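PDB 2RFF: putative nucleotidyltransferase from Sulfolobus solfataricus P2, which probably acts as a nucleotidyltransferase, passing a nucleotidyl group to an acceptor that has not been established. Local coordinates for residues 17-22 / 51-56; 22-27 / 106-111; 28-33 / 75-80; 71-76 / 84-89. All blocks are in the same frame, centred on the assembly; numbering follows the deposited sequence. Where two conformers were deposited one is given.

Contact 1 of 4, residues 17-22 / 51-56; sequences KLAKEI and SDIDIL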
loop_
_atom_site.group_PDB
_atom_site.type_symbol
_atom_site.label_atom_id
_atom_site.label_comp_id
_atom_site.label_asym_id
_atom_site.label_seq_id
_atom_site.Cartn_x
_atom_site.Cartn_y
_atom_site.Cartn_z
ATOM N N LYS A 17 4.018 -4.635 8.520
ATOM C CA LYS A 17 3.047 -5.487 9.182
ATOM C C LYS A 17 1.667 -4.789 9.311
ATOM O O LYS A 17 0.645 -5.440 9.126
ATOM C CB LYS A 17 3.617 -6.028 10.479
ATOM C CG LYS A 17 4.757 -7.051 10.241
ATOM C CD LYS A 17 5.392 -7.532 11.563
ATOM C CE LYS A 17 6.545 -8.530 11.394
ATOM N NZ LYS A 17 7.171 -8.821 12.748
ATOM N N LEU A 18 1.641 -3.481 9.594
ATOM C CA LEU A 18 0.404 -2.727 9.611
ATOM C C LEU A 18 -0.238 -2.705 8.216
ATOM O O LEU A 18 -1.445 -2.932 8.114
ATOM C CB LEU A 18 0.611 -1.310 10.091
ATOM C CG LEU A 18 -0.591 -0.364 10.045
ATOM C CD1 LEU A 18 -1.799 -0.915 10.805
ATOM C CD2 LEU A 18 -0.173 1.008 10.487
ATOM N N ALA A 19 0.551 -2.451 7.142
ATOM C CA ALA A 19 0.066 -2.462 5.760
ATOM C C ALA A 19 -0.528 -3.841 5.441
ATOM O O ALA A 19 -1.593 -3.910 4.814
ATOM C CB ALA A 19 1.148 -2.109 4.818
ATOM N N LYS A 20 0.129 -4.920 5.882
ATOM C CA LYS A 20 -0.396 -6.284 5.679
ATOM C C LYS A 20 -1.788 -6.440 6.287
ATOM O O LYS A 20 -2.687 -6.950 5.636
ATOM C CB LYS A 20 0.541 -7.376 6.226
ATOM C CG LYS A 20 -0.049 -8.820 6.235
ATOM C CD LYS A 20 0.931 -9.856 6.714
ATOM C CE LYS A 20 0.285 -11.238 6.901
ATOM N NZ LYS A 20 -0.235 -11.870 5.647
ATOM N N GLU A 21 -1.961 -6.019 7.552
ATOM C CA GLU A 21 -3.259 -6.102 8.229
ATOM C C GLU A 21 -4.337 -5.338 7.453
ATOM O O GLU A 21 -5.440 -5.841 7.245
ATOM C CB GLU A 21 -3.199 -5.515 9.625
ATOM C CG GLU A 21 -2.380 -6.232 10.646
ATOM C CD GLU A 21 -2.418 -5.520 12.028
ATOM O OE1 GLU A 21 -3.446 -4.878 12.401
ATOM O OE2 GLU A 21 -1.412 -5.614 12.750
ATOM N N ILE A 22 -4.006 -4.121 7.019
ATOM C CA ILE A 22 -4.958 -3.301 6.272
ATOM C C ILE A 22 -5.325 -4.003 4.965
ATOM O O ILE A 22 -6.509 -4.069 4.628
ATOM C CB ILE A 22 -4.387 -1.870 5.997
ATOM C CG1 ILE A 22 -4.267 -1.094 7.333
ATOM C CG2 ILE A 22 -5.267 -1.080 4.992
ATOM C CD1 ILE A 22 -3.488 0.221 7.251
ATOM N N SER A 51 8.719 8.046 9.318
ATOM C CA SER A 51 8.003 8.161 8.057
ATOM C C SER A 51 6.722 7.361 8.032
ATOM O O SER A 51 6.603 6.308 8.693
ATOM C CB SER A 51 8.875 7.706 6.880
ATOM O OG SER A 51 10.035 8.497 6.742
ATOM N N ASP A 52 5.726 7.901 7.322
ATOM C CA ASP A 52 4.500 7.125 7.175
ATOM C C ASP A 52 4.774 6.017 6.162
ATOM O O ASP A 52 5.905 5.878 5.645
ATOM C CB ASP A 52 3.298 7.996 6.807
ATOM C CG ASP A 52 3.444 8.679 5.485
ATOM O OD1 ASP A 52 4.407 8.393 4.740
ATOM O OD2 ASP A 52 2.571 9.522 5.211
ATOM N N ILE A 53 3.776 5.172 5.948
ATOM C CA ILE A 53 3.873 4.171 4.867
ATOM C C ILE A 53 2.745 4.553 3.887
ATOM O O ILE A 53 1.614 4.867 4.283
ATOM C CB ILE A 53 3.841 2.700 5.316
ATOM C CG1 ILE A 53 4.153 1.794 4.121
ATOM C CG2 ILE A 53 2.487 2.297 5.888
ATOM C CD1 ILE A 53 4.539 0.381 4.544
ATOM N N ASP A 54 3.071 4.550 2.600
ATOM C CA ASP A 54 2.137 4.921 1.538
ATOM C C ASP A 54 1.703 3.681 0.781
ATOM O O ASP A 54 2.551 2.944 0.258
ATOM C CB ASP A 54 2.815 5.906 0.603
ATOM C CG ASP A 54 3.151 7.203 1.272
ATOM O OD1 ASP A 54 2.339 7.727 2.055
ATOM O OD2 ASP A 54 4.240 7.740 1.034
ATOM N N ILE A 55 0.382 3.479 0.711
ATOM C CA ILE A 55 -0.202 2.279 0.151
ATOM C C ILE A 55 -1.033 2.625 -1.063
ATOM O O ILE A 55 -1.933 3.448 -0.976
ATOM C CB ILE A 55 -1.089 1.561 1.189
ATOM C CG1 ILE A 55 -0.287 1.248 2.474
ATOM C CG2 ILE A 55 -1.649 0.249 0.566
ATOM C CD1 ILE A 55 -1.168 0.566 3.517
ATOM N N LEU A 56 -0.725 1.986 -2.191
ATOM C CA LEU A 56 -1.487 2.120 -3.436
ATOM C C LEU A 56 -2.368 0.885 -3.585
ATOM O O LEU A 56 -1.850 -0.220 -3.730
ATOM C CB LEU A 56 -0.571 2.280 -4.651
ATOM C CG LEU A 56 -1.268 2.150 -6.006
ATOM C CD1 LEU A 56 -2.371 3.192 -6.140
ATOM C CD2 LEU A 56 -0.255 2.172 -7.133
#

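Contact 2 of 4, residues 22-27 / 106-111; sequences IVEEVA and KGFVLL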
loop_
_atom_site.group_PDB
_atom_site.type_symbol
_atom_site.label_atom_id
_atom_site.label_comp_id
_atom_site.label_asym_id
_atom_site.label_seq_id
_atom_site.Cartn_x
_atom_site.Cartn_y
_atom_site.Cartn_z
ATOM N N ILE A 22 -4.006 -4.121 7.019
ATOM C CA ILE A 22 -4.958 -3.301 6.272
ATOM C C ILE A 22 -5.325 -4.003 4.965
ATOM O O ILE A 22 -6.509 -4.069 4.628
ATOM C CB ILE A 22 -4.387 -1.870 5.997
ATOM C CG1 ILE A 22 -4.267 -1.094 7.333
ATOM C CG2 ILE A 22 -5.267 -1.080 4.992
ATOM C CD1 ILE A 22 -3.488 0.221 7.251
ATOM N N VAL A 23 -4.310 -4.511 4.251
ATOM C CA VAL A 23 -4.538 -5.189 2.931
ATOM C C VAL A 23 -5.381 -6.459 3.113
ATOM O O VAL A 23 -6.258 -6.736 2.306
ATOM C CB VAL A 23 -3.223 -5.473 2.185
ATOM C CG1 VAL A 23 -3.495 -6.363 0.969
ATOM C CG2 VAL A 23 -2.555 -4.109 1.828
ATOM N N GLU A 24 -5.126 -7.219 4.174
ATOM C CA GLU A 24 -5.936 -8.423 4.462
ATOM C C GLU A 24 -7.414 -8.097 4.558
ATOM O O GLU A 24 -8.247 -8.798 4.004
ATOM C CB GLU A 24 -5.492 -9.090 5.783
ATOM C CG GLU A 24 -4.201 -9.821 5.604
ATOM C CD GLU A 24 -3.636 -10.455 6.858
ATOM O OE1 GLU A 24 -3.857 -9.924 7.986
ATOM O OE2 GLU A 24 -2.930 -11.493 6.676
ATOM N N GLU A 25 -7.718 -6.997 5.221
ATOM C CA GLU A 25 -9.090 -6.578 5.411
ATOM C C GLU A 25 -9.712 -6.105 4.109
ATOM O O GLU A 25 -10.804 -6.513 3.758
ATOM C CB GLU A 25 -9.195 -5.481 6.474
ATOM C CG GLU A 25 -8.774 -5.972 7.836
ATOM C CD GLU A 25 -8.725 -4.888 8.856
ATOM O OE1 GLU A 25 -9.211 -3.775 8.624
ATOM O OE2 GLU A 25 -8.190 -5.153 9.939
ATOM N N VAL A 26 -9.012 -5.221 3.404
ATOM C CA VAL A 26 -9.469 -4.711 2.076
ATOM C C VAL A 26 -9.624 -5.841 1.044
ATOM O O VAL A 26 -10.666 -5.945 0.411
ATOM C CB VAL A 26 -8.602 -3.553 1.559
ATOM C CG1 VAL A 26 -9.103 -3.051 0.187
ATOM C CG2 VAL A 26 -8.571 -2.420 2.577
ATOM N N ALA A 27 -8.640 -6.730 0.969
ATOM C CA ALA A 27 -8.682 -7.861 0.006
ATOM C C ALA A 27 -9.876 -8.812 0.290
ATOM O O ALA A 27 -10.480 -9.321 -0.595
ATOM C CB ALA A 27 -7.391 -8.631 0.021
ATOM N N LYS A 106 -0.888 -13.929 -6.212
ATOM C CA LYS A 106 0.371 -14.178 -5.488
ATOM C C LYS A 106 0.267 -14.154 -3.968
ATOM O O LYS A 106 1.180 -14.622 -3.315
ATOM C CB LYS A 106 1.410 -13.119 -5.869
ATOM C CG LYS A 106 1.739 -13.015 -7.362
ATOM C CD LYS A 106 2.942 -12.076 -7.603
ATOM C CE LYS A 106 3.404 -12.123 -9.065
ATOM N NZ LYS A 106 4.466 -11.097 -9.360
ATOM N N GLY A 107 -0.822 -13.630 -3.408
ATOM C CA GLY A 107 -0.849 -13.348 -1.967
ATOM C C GLY A 107 0.176 -12.254 -1.684
ATOM O O GLY A 107 0.502 -11.474 -2.550
ATOM N N PHE A 108 0.713 -12.201 -0.480
ATOM C CA PHE A 108 1.742 -11.206 -0.141
ATOM C C PHE A 108 3.112 -11.591 -0.681
ATOM O O PHE A 108 3.476 -12.757 -0.672
ATOM C CB PHE A 108 1.809 -10.959 1.359
ATOM C CG PHE A 108 0.585 -10.345 1.888
ATOM C CD1 PHE A 108 0.438 -8.960 1.862
ATOM C CD2 PHE A 108 -0.485 -11.131 2.316
ATOM C CE1 PHE A 108 -0.758 -8.353 2.325
ATOM C CE2 PHE A 108 -1.663 -10.526 2.793
ATOM C CZ PHE A 108 -1.794 -9.128 2.758
ATOM N N VAL A 109 3.856 -10.592 -1.149
ATOM C CA VAL A 109 5.202 -10.764 -1.703
ATOM C C VAL A 109 6.161 -10.678 -0.505
ATOM O O VAL A 109 6.041 -9.790 0.349
ATOM C CB VAL A 109 5.479 -9.694 -2.796
ATOM C CG1 VAL A 109 6.883 -9.848 -3.388
ATOM C CG2 VAL A 109 4.469 -9.798 -3.891
ATOM N N LEU A 110 7.044 -11.670 -0.388
ATOM C CA LEU A 110 8.034 -11.784 0.723
ATOM C C LEU A 110 7.486 -11.895 2.172
ATOM O O LEU A 110 8.284 -11.889 3.106
ATOM C CB LEU A 110 9.120 -10.668 0.626
ATOM C CG LEU A 110 10.360 -10.968 -0.254
ATOM C CD1 LEU A 110 11.297 -11.964 0.418
ATOM C CD2 LEU A 110 9.954 -11.465 -1.636
ATOM N N LEU A 111 6.159 -12.015 2.358
ATOM C CA LEU A 111 5.526 -12.095 3.687
ATOM C C LEU A 111 4.531 -13.252 3.716
ATOM O O LEU A 111 4.372 -13.977 2.699
ATOM C CB LEU A 111 4.824 -10.785 4.068
ATOM C CG LEU A 111 5.648 -9.501 4.159
ATOM C CD1 LEU A 111 4.769 -8.340 4.721
ATOM C CD2 LEU A 111 6.909 -9.695 5.032
ATOM O OXT LEU A 111 3.932 -13.516 4.775
#

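Contact 3 of 4, residues 28-33 / 75-80; sequences SSFPNL and SRFIRG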
loop_
_atom_site.group_PDB
_atom_site.type_symbol
_atom_site.label_atom_id
_atom_site.label_comp_id
_atom_site.label_asym_id
_atom_site.label_seq_id
_atom_site.Cartn_x
_atom_site.Cartn_y
_atom_site.Cartn_z
ATOM N N SER A 28 -10.218 -8.985 1.559
ATOM C CA SER A 28 -11.371 -9.836 1.957
ATOM C C SER A 28 -12.710 -9.156 1.659
ATOM O O SER A 28 -13.731 -9.836 1.532
ATOM C CB SER A 28 -11.306 -10.239 3.435
ATOM O OG SER A 28 -11.675 -9.181 4.310
ATOM N N SER A 29 -12.705 -7.829 1.563
ATOM C CA SER A 29 -13.885 -7.018 1.347
ATOM C C SER A 29 -14.247 -6.717 -0.097
ATOM O O SER A 29 -15.421 -6.443 -0.378
ATOM C CB SER A 29 -13.751 -5.710 2.141
ATOM O OG SER A 29 -13.711 -5.919 3.559
ATOM N N PHE A 30 -13.261 -6.712 -1.016
ATOM C CA PHE A 30 -13.437 -6.379 -2.396
ATOM C C PHE A 30 -12.809 -7.432 -3.283
ATOM O O PHE A 30 -11.587 -7.468 -3.427
ATOM C CB PHE A 30 -12.819 -5.031 -2.627
ATOM C CG PHE A 30 -13.448 -3.941 -1.814
ATOM C CD1 PHE A 30 -14.638 -3.378 -2.215
ATOM C CD2 PHE A 30 -12.874 -3.518 -0.601
ATOM C CE1 PHE A 30 -15.248 -2.390 -1.430
ATOM C CE2 PHE A 30 -13.487 -2.549 0.175
ATOM C CZ PHE A 30 -14.657 -1.976 -0.261
ATOM N N PRO A 31 -13.636 -8.302 -3.901
ATOM C CA PRO A 31 -13.130 -9.284 -4.853
ATOM C C PRO A 31 -12.337 -8.665 -6.001
ATOM O O PRO A 31 -11.450 -9.322 -6.507
ATOM C CB PRO A 31 -14.408 -9.977 -5.364
ATOM C CG PRO A 31 -15.383 -9.817 -4.289
ATOM C CD PRO A 31 -15.099 -8.457 -3.735
ATOM N N ASN A 32 -12.640 -7.418 -6.357
ATOM C CA ASN A 32 -11.948 -6.670 -7.434
ATOM C C ASN A 32 -10.616 -5.994 -7.039
ATOM O O ASN A 32 -9.958 -5.425 -7.894
ATOM C CB ASN A 32 -12.870 -5.676 -8.162
ATOM C CG ASN A 32 -13.456 -4.586 -7.249
ATOM O OD1 ASN A 32 -13.732 -4.849 -6.071
ATOM N ND2 ASN A 32 -13.704 -3.396 -7.787
ATOM N N LEU A 33 -10.207 -6.056 -5.770
ATOM C CA LEU A 33 -8.856 -5.612 -5.386
ATOM C C LEU A 33 -7.904 -6.604 -6.055
ATOM O O LEU A 33 -8.019 -7.806 -5.851
ATOM C CB LEU A 33 -8.615 -5.626 -3.880
ATOM C CG LEU A 33 -7.218 -5.056 -3.530
ATOM C CD1 LEU A 33 -7.165 -3.551 -3.678
ATOM C CD2 LEU A 33 -6.890 -5.439 -2.122
ATOM N N SER A 75 -11.391 4.039 3.072
ATOM C CA SER A 75 -11.270 4.961 4.218
ATOM C C SER A 75 -11.348 4.334 5.574
ATOM O O SER A 75 -10.459 4.543 6.410
ATOM C CB SER A 75 -12.352 6.040 4.143
ATOM O OG SER A 75 -12.185 6.949 5.216
ATOM N N ARG A 76 -12.397 3.546 5.786
ATOM C CA ARG A 76 -12.590 2.941 7.120
ATOM C C ARG A 76 -11.574 1.900 7.570
ATOM O O ARG A 76 -11.511 1.586 8.749
ATOM C CB ARG A 76 -13.999 2.380 7.316
ATOM C CG ARG A 76 -14.359 1.134 6.585
ATOM C CD ARG A 76 -15.675 0.651 7.154
ATOM N NE ARG A 76 -16.310 -0.284 6.248
ATOM C CZ ARG A 76 -16.060 -1.586 6.174
ATOM N NH1 ARG A 76 -15.137 -2.174 6.929
ATOM N NH2 ARG A 76 -16.755 -2.305 5.300
ATOM N N PHE A 77 -10.794 1.375 6.638
ATOM C CA PHE A 77 -9.751 0.419 6.938
ATOM C C PHE A 77 -8.427 1.074 7.293
ATOM O O PHE A 77 -7.535 0.390 7.781
ATOM C CB PHE A 77 -9.502 -0.478 5.718
ATOM C CG PHE A 77 -10.712 -1.256 5.271
ATOM C CD1 PHE A 77 -11.007 -2.502 5.796
ATOM C CD2 PHE A 77 -11.522 -0.762 4.259
ATOM C CE1 PHE A 77 -12.134 -3.230 5.350
ATOM C CE2 PHE A 77 -12.638 -1.459 3.815
ATOM C CZ PHE A 77 -12.942 -2.711 4.362
ATOM N N ILE A 78 -8.289 2.378 7.041
ATOM C CA ILE A 78 -7.028 3.066 7.225
ATOM C C ILE A 78 -6.874 3.484 8.676
ATOM O O ILE A 78 -7.816 4.039 9.273
ATOM C CB ILE A 78 -6.901 4.301 6.293
ATOM C CG1 ILE A 78 -7.070 3.927 4.824
ATOM C CG2 ILE A 78 -5.548 5.047 6.471
ATOM C CD1 ILE A 78 -6.091 2.835 4.272
ATOM N N ARG A 79 -5.716 3.171 9.247
ATOM C CA ARG A 79 -5.339 3.574 10.620
ATOM C C ARG A 79 -3.831 3.618 10.722
ATOM O O ARG A 79 -3.138 3.122 9.829
ATOM C CB ARG A 79 -5.911 2.683 11.721
ATOM C CG ARG A 79 -5.386 1.279 11.777
ATOM C CD ARG A 79 -5.971 0.403 10.736
ATOM N NE ARG A 79 -5.694 -0.976 11.106
ATOM C CZ ARG A 79 -6.237 -2.045 10.543
ATOM N NH1 ARG A 79 -7.076 -1.933 9.513
ATOM N NH2 ARG A 79 -5.899 -3.249 11.006
ATOM N N GLY A 80 -3.328 4.257 11.763
ATOM C CA GLY A 80 -1.899 4.415 11.954
ATOM C C GLY A 80 -1.327 5.485 11.042
ATOM O O GLY A 80 -2.065 6.212 10.406
HETATM O O HOH W 1 -15.603 -5.084 5.480
#

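Contact 4 of 4, residues 71-76 / 84-89; sequences MYMVSR and YIVLDE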
loop_
_atom_site.group_PDB
_atom_site.type_symbol
_atom_site.label_atom_id
_atom_site.label_comp_id
_atom_site.label_asym_id
_atom_site.label_seq_id
_atom_site.Cartn_x
_atom_site.Cartn_y
_atom_site.Cartn_z
HETATM N N MSE A 71 -11.997 6.973 -2.507
HETATM C CA MSE A 71 -11.573 7.152 -1.088
HETATM C C MSE A 71 -12.457 6.399 -0.083
HETATM O O MSE A 71 -11.951 5.732 0.812
HETATM C CB MSE A 71 -11.567 8.628 -0.695
HETATM C CG MSE A 71 -10.399 9.406 -1.228
HETATM SE SE MSE A 71 -10.333 11.195 -0.500
HETATM C CE MSE A 71 -10.689 10.846 1.276
ATOM N N TYR A 72 -13.776 6.508 -0.284
ATOM C CA TYR A 72 -14.795 5.884 0.600
ATOM C C TYR A 72 -14.643 4.365 0.595
ATOM O O TYR A 72 -14.975 3.741 1.578
ATOM C CB TYR A 72 -16.203 6.317 0.152
ATOM C CG TYR A 72 -17.376 6.033 1.108
ATOM C CD1 TYR A 72 -17.559 6.826 2.253
ATOM C CD2 TYR A 72 -18.347 5.032 0.833
ATOM C CE1 TYR A 72 -18.665 6.606 3.122
ATOM C CE2 TYR A 72 -19.440 4.785 1.725
ATOM C CZ TYR A 72 -19.599 5.591 2.839
ATOM O OH TYR A 72 -20.643 5.383 3.711
HETATM N N MSE A 73 -14.128 3.768 -0.501
HETATM C CA MSE A 73 -13.931 2.300 -0.569
HETATM C C MSE A 73 -13.008 1.762 0.510
HETATM O O MSE A 73 -13.247 0.693 1.073
HETATM C CB MSE A 73 -13.291 1.819 -1.889
HETATM C CG MSE A 73 -14.005 2.135 -3.194
HETATM SE SE MSE A 73 -13.120 1.454 -4.736
HETATM C CE MSE A 73 -13.439 -0.419 -4.342
ATOM N N VAL A 74 -11.932 2.491 0.786
ATOM C CA VAL A 74 -10.915 2.045 1.749
ATOM C C VAL A 74 -10.800 2.844 3.027
ATOM O O VAL A 74 -10.197 2.364 3.966
ATOM C CB VAL A 74 -9.523 1.954 1.055
ATOM C CG1 VAL A 74 -9.625 1.020 -0.175
ATOM C CG2 VAL A 74 -8.959 3.332 0.643
ATOM N N SER A 75 -11.391 4.039 3.072
ATOM C CA SER A 75 -11.270 4.961 4.218
ATOM C C SER A 75 -11.348 4.334 5.574
ATOM O O SER A 75 -10.459 4.543 6.410
ATOM C CB SER A 75 -12.352 6.040 4.143
ATOM O OG SER A 75 -12.185 6.949 5.216
ATOM N N ARG A 76 -12.397 3.546 5.786
ATOM C CA ARG A 76 -12.590 2.941 7.120
ATOM C C ARG A 76 -11.574 1.900 7.570
ATOM O O ARG A 76 -11.511 1.586 8.749
ATOM C CB ARG A 76 -13.999 2.380 7.316
ATOM C CG ARG A 76 -14.359 1.134 6.585
ATOM C CD ARG A 76 -15.675 0.651 7.154
ATOM N NE ARG A 76 -16.310 -0.284 6.248
ATOM C CZ ARG A 76 -16.060 -1.586 6.174
ATOM N NH1 ARG A 76 -15.137 -2.174 6.929
ATOM N NH2 ARG A 76 -16.755 -2.305 5.300
ATOM N N TYR A 84 -2.613 6.864 1.499
ATOM C CA TYR A 84 -2.967 5.956 0.409
ATOM C C TYR A 84 -3.440 6.628 -0.869
ATOM O O TYR A 84 -3.802 7.802 -0.881
ATOM C CB TYR A 84 -4.060 4.972 0.955
ATOM C CG TYR A 84 -5.382 5.643 1.162
ATOM C CD1 TYR A 84 -5.678 6.276 2.361
ATOM C CD2 TYR A 84 -6.325 5.714 0.126
ATOM C CE1 TYR A 84 -6.896 6.936 2.538
ATOM C CE2 TYR A 84 -7.536 6.378 0.292
ATOM C CZ TYR A 84 -7.821 6.970 1.509
ATOM O OH TYR A 84 -9.016 7.628 1.661
ATOM N N ILE A 85 -3.469 5.824 -1.911
ATOM C CA ILE A 85 -4.070 6.190 -3.203
ATOM C C ILE A 85 -4.884 4.965 -3.668
ATOM O O ILE A 85 -4.454 3.831 -3.449
ATOM C CB ILE A 85 -3.041 6.527 -4.314
ATOM C CG1 ILE A 85 -2.268 7.785 -3.904
ATOM C CG2 ILE A 85 -3.703 6.769 -5.717
ATOM C CD1 ILE A 85 -1.137 8.128 -4.818
ATOM N N VAL A 86 -6.021 5.209 -4.329
ATOM C CA VAL A 86 -6.824 4.164 -4.926
ATOM C C VAL A 86 -6.845 4.427 -6.447
ATOM O O VAL A 86 -7.264 5.504 -6.882
ATOM C CB VAL A 86 -8.270 4.155 -4.404
ATOM C CG1 VAL A 86 -9.163 3.162 -5.181
ATOM C CG2 VAL A 86 -8.355 3.840 -2.877
ATOM N N LEU A 87 -6.469 3.421 -7.224
ATOM C CA LEU A 87 -6.392 3.510 -8.697
ATOM C C LEU A 87 -7.008 2.288 -9.332
ATOM O O LEU A 87 -7.096 1.222 -8.737
ATOM C CB LEU A 87 -4.952 3.673 -9.262
ATOM C CG LEU A 87 -4.211 4.942 -8.825
ATOM C CD1 LEU A 87 -2.807 4.944 -9.420
ATOM C CD2 LEU A 87 -4.985 6.224 -9.209
ATOM N N ASP A 88 -7.459 2.481 -10.557
ATOM C CA ASP A 88 -7.881 1.382 -11.410
ATOM C C ASP A 88 -6.620 0.720 -11.982
ATOM O O ASP A 88 -5.554 1.361 -12.102
ATOM C CB ASP A 88 -8.703 1.949 -12.581
ATOM C CG ASP A 88 -9.291 0.897 -13.444
ATOM O OD1 ASP A 88 -10.213 0.188 -13.058
ATOM O OD2 ASP A 88 -8.846 0.751 -14.601
ATOM N N GLU A 89 -6.768 -0.554 -12.349
ATOM C CA GLU A 89 -5.742 -1.356 -13.061
ATOM C C GLU A 89 -5.032 -0.602 -14.216
ATOM O O GLU A 89 -3.803 -0.678 -14.401
ATOM C CB GLU A 89 -6.409 -2.654 -13.582
ATOM C CG GLU A 89 -7.580 -2.444 -14.587
ATOM C CD GLU A 89 -8.560 -3.628 -14.719
ATOM O OE1 GLU A 89 -8.160 -4.799 -14.475
ATOM O OE2 GLU A 89 -9.751 -3.358 -15.066
#

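Contact 1 of 4, residues 17-22 / 51-56
Ala19 and Ile55 make the closest approach between residues 17-22 and 51-56, with the methyl of the alanine 3.8 Å from Ile55 CD1. The isoleucine reaches this far because CG1 lies anti to its carbonyl carbon (chi1 -56°) and chi2 is fully extended, which carries CD1 out from the sheet and under the helix. From the next turn of the helix Ile22 brings its CD1 to 4.4 Å from Ile55 CD1, a looser touch. Ile53, two residues earlier on the strand, is set differently: its CG1 is anti to the backbone N (chi1 -172°), and its CD1 comes within 4.2 Å of Ala19 CB. The small alanine sits over both isoleucine ends, and the axes of helix segment 17-22 and strand segment 53-56 pass 9.8 Å apart. Val36 and Ile38 of the adjacent strand and Phe101 continue this apolar layer. Between the isoleucines, Asp54 projects from the opposite face of the sheet; with Asp52 it forms an SDID sequence consistent with the paired metal-binding aspartates of related nucleotidyltransferases. Helix and strand are thus joined here by methyl contacts alone, which implies that shape and the exclusion of water, rather than directional bonds, hold the helix on this buried face.

Contact 2 of 4, residues 22-27 / 106-111
Phe108 reaches from the short edge strand 107-108 of the mixed sheet to helix 6-29, where it meets Val23 and Glu24. The strand is entered through a classic beta bulge, in which Lys106 and Gly107 both face Lys103. The tight part of the contact belongs to Val23. Its CG1, anti to the backbone N (chi1 171°), lies 3.6 Å from Phe108 CE1, and CB follows at 3.8 Å from the same ring carbon, so the valine runs alongside the far end of the ring. Val23 is buried here, since Val36, Phe101 and Trp102 pack on it as well; Trp102 also meets the Phe108 ring, the two planes being about 60° apart. Toward solvent the character changes. Glu24 is exposed and crosses the ring at roughly a right angle, touching it with the aliphatic part of its side chain: CG is 3.8 Å from Phe108 CZ. Beyond CG the chain is extended, and the carboxylate turns its plane 76° from that of the ring. Its charge is answered within the helix, one turn back, by a salt bridge to Lys20. The glutamate oxygen nearest the aromatic ring is OE2, which stands 4.2 Å from Phe108 CE2.

Contact 3 of 4, residues 28-33 / 75-80
Arg76 and Phe77 meet Ser29 and Phe30 at the end of helix 6-29, the arginine through a water and the phenylalanine directly. Arg76 NH2 donates to water 1 over 3.0 Å, with the water lying in the guanidinium plane. The same water donates to Ser29 OG at 2.8 Å, while that hydroxyl also bonds to the Glu25 carbonyl one turn back. Folded back along its own loop, the Arg76 side chain lays one guanidinium face over Phe77 CE2, which stands 4.0 Å off the guanidinium plane and is offset toward its rim. Phe77 follows and is buried; with CG anti to the carbonyl carbon (chi1 -59°), its ring extends toward the helix, and CZ comes to 3.4 Å from Ser29 OG. The neighbouring ring carbon CE2 of Phe77 is 3.9 Å from Phe30 CE2, at the edge of the Phe30 ring and in its plane. Further on, Arg79 turns back to give NH1 to Phe77 O at 2.9 Å (N-H...O angle 157°), and salt bridges to Glu21 and Glu25 tie it to the helix. This is the loop of a beta-alpha-beta unit that leads from helix 67-74 to strand 82-88, packed on the helix that precedes the sheet.

Contact 4 of 4, residues 71-76 / 84-89
Met71 O, on helix 67-74, accepts two backbone bonds, from Ser75 N at 2.9 Å and from Val74 N at 3.2 Å, and Tyr84 brings its hydroxyl to the same place, with OH 3.6 Å from that carbonyl oxygen. The selenomethionine side chain of Met71 crosses the tyrosine at about a right angle. Bent at chi3 (44°), it curls around the tyrosine hydroxyl, so that CE as well as CB lies 3.6 Å from Tyr84 OH, while Met71 CA sits at the ring edge, near its plane. Met71 is exposed, and a 1,2-ethanediol molecule, probably from the crystallisation liquor, lies about 3 Å from its side chain. The helix and strand 82-88 are the second and third elements of a beta-alpha-beta unit that starts with strand 53-59, and the inner half of their contact is apolar. Here Val74 comes down from the helix and places CG2 3.4 Å from Tyr84 CE2. Tyr84 can receive it because its CG stands between backbone N and carbonyl carbon (chi1 71°), which turns the ring up toward the helix. Val74 CG2 also meets Val86 CG2 tip to tip at 3.6 Å. Phe59 and Ile62 pack against Val86 too, and the neighbouring Met73, also selenomethionine, adds a looser touch, its SE 4.3 Å from Val86 CG1.

How the contacts relate
Contact 1 lies deepest, its centre about 5 Å from that of the chain, and is wholly apolar; contacts 2, 3 and 4 are partly buried and reach polar or exposed groups. Contacts 1, 2 and 3 all use helix 6-29, which meets strand 53-59, the edge strand 107-108 and the 75-80 loop in turn. Charge pairs tie contact 3 to the helical segments of contacts 1 and 2, whose own cores are apolar. Contact 4 instead belongs to the beta-alpha-beta unit: its strand pairs with that of contact 1, and Ile78 packs on Tyr84 to link it to contact 3. A water bridges the two segments in contact 3.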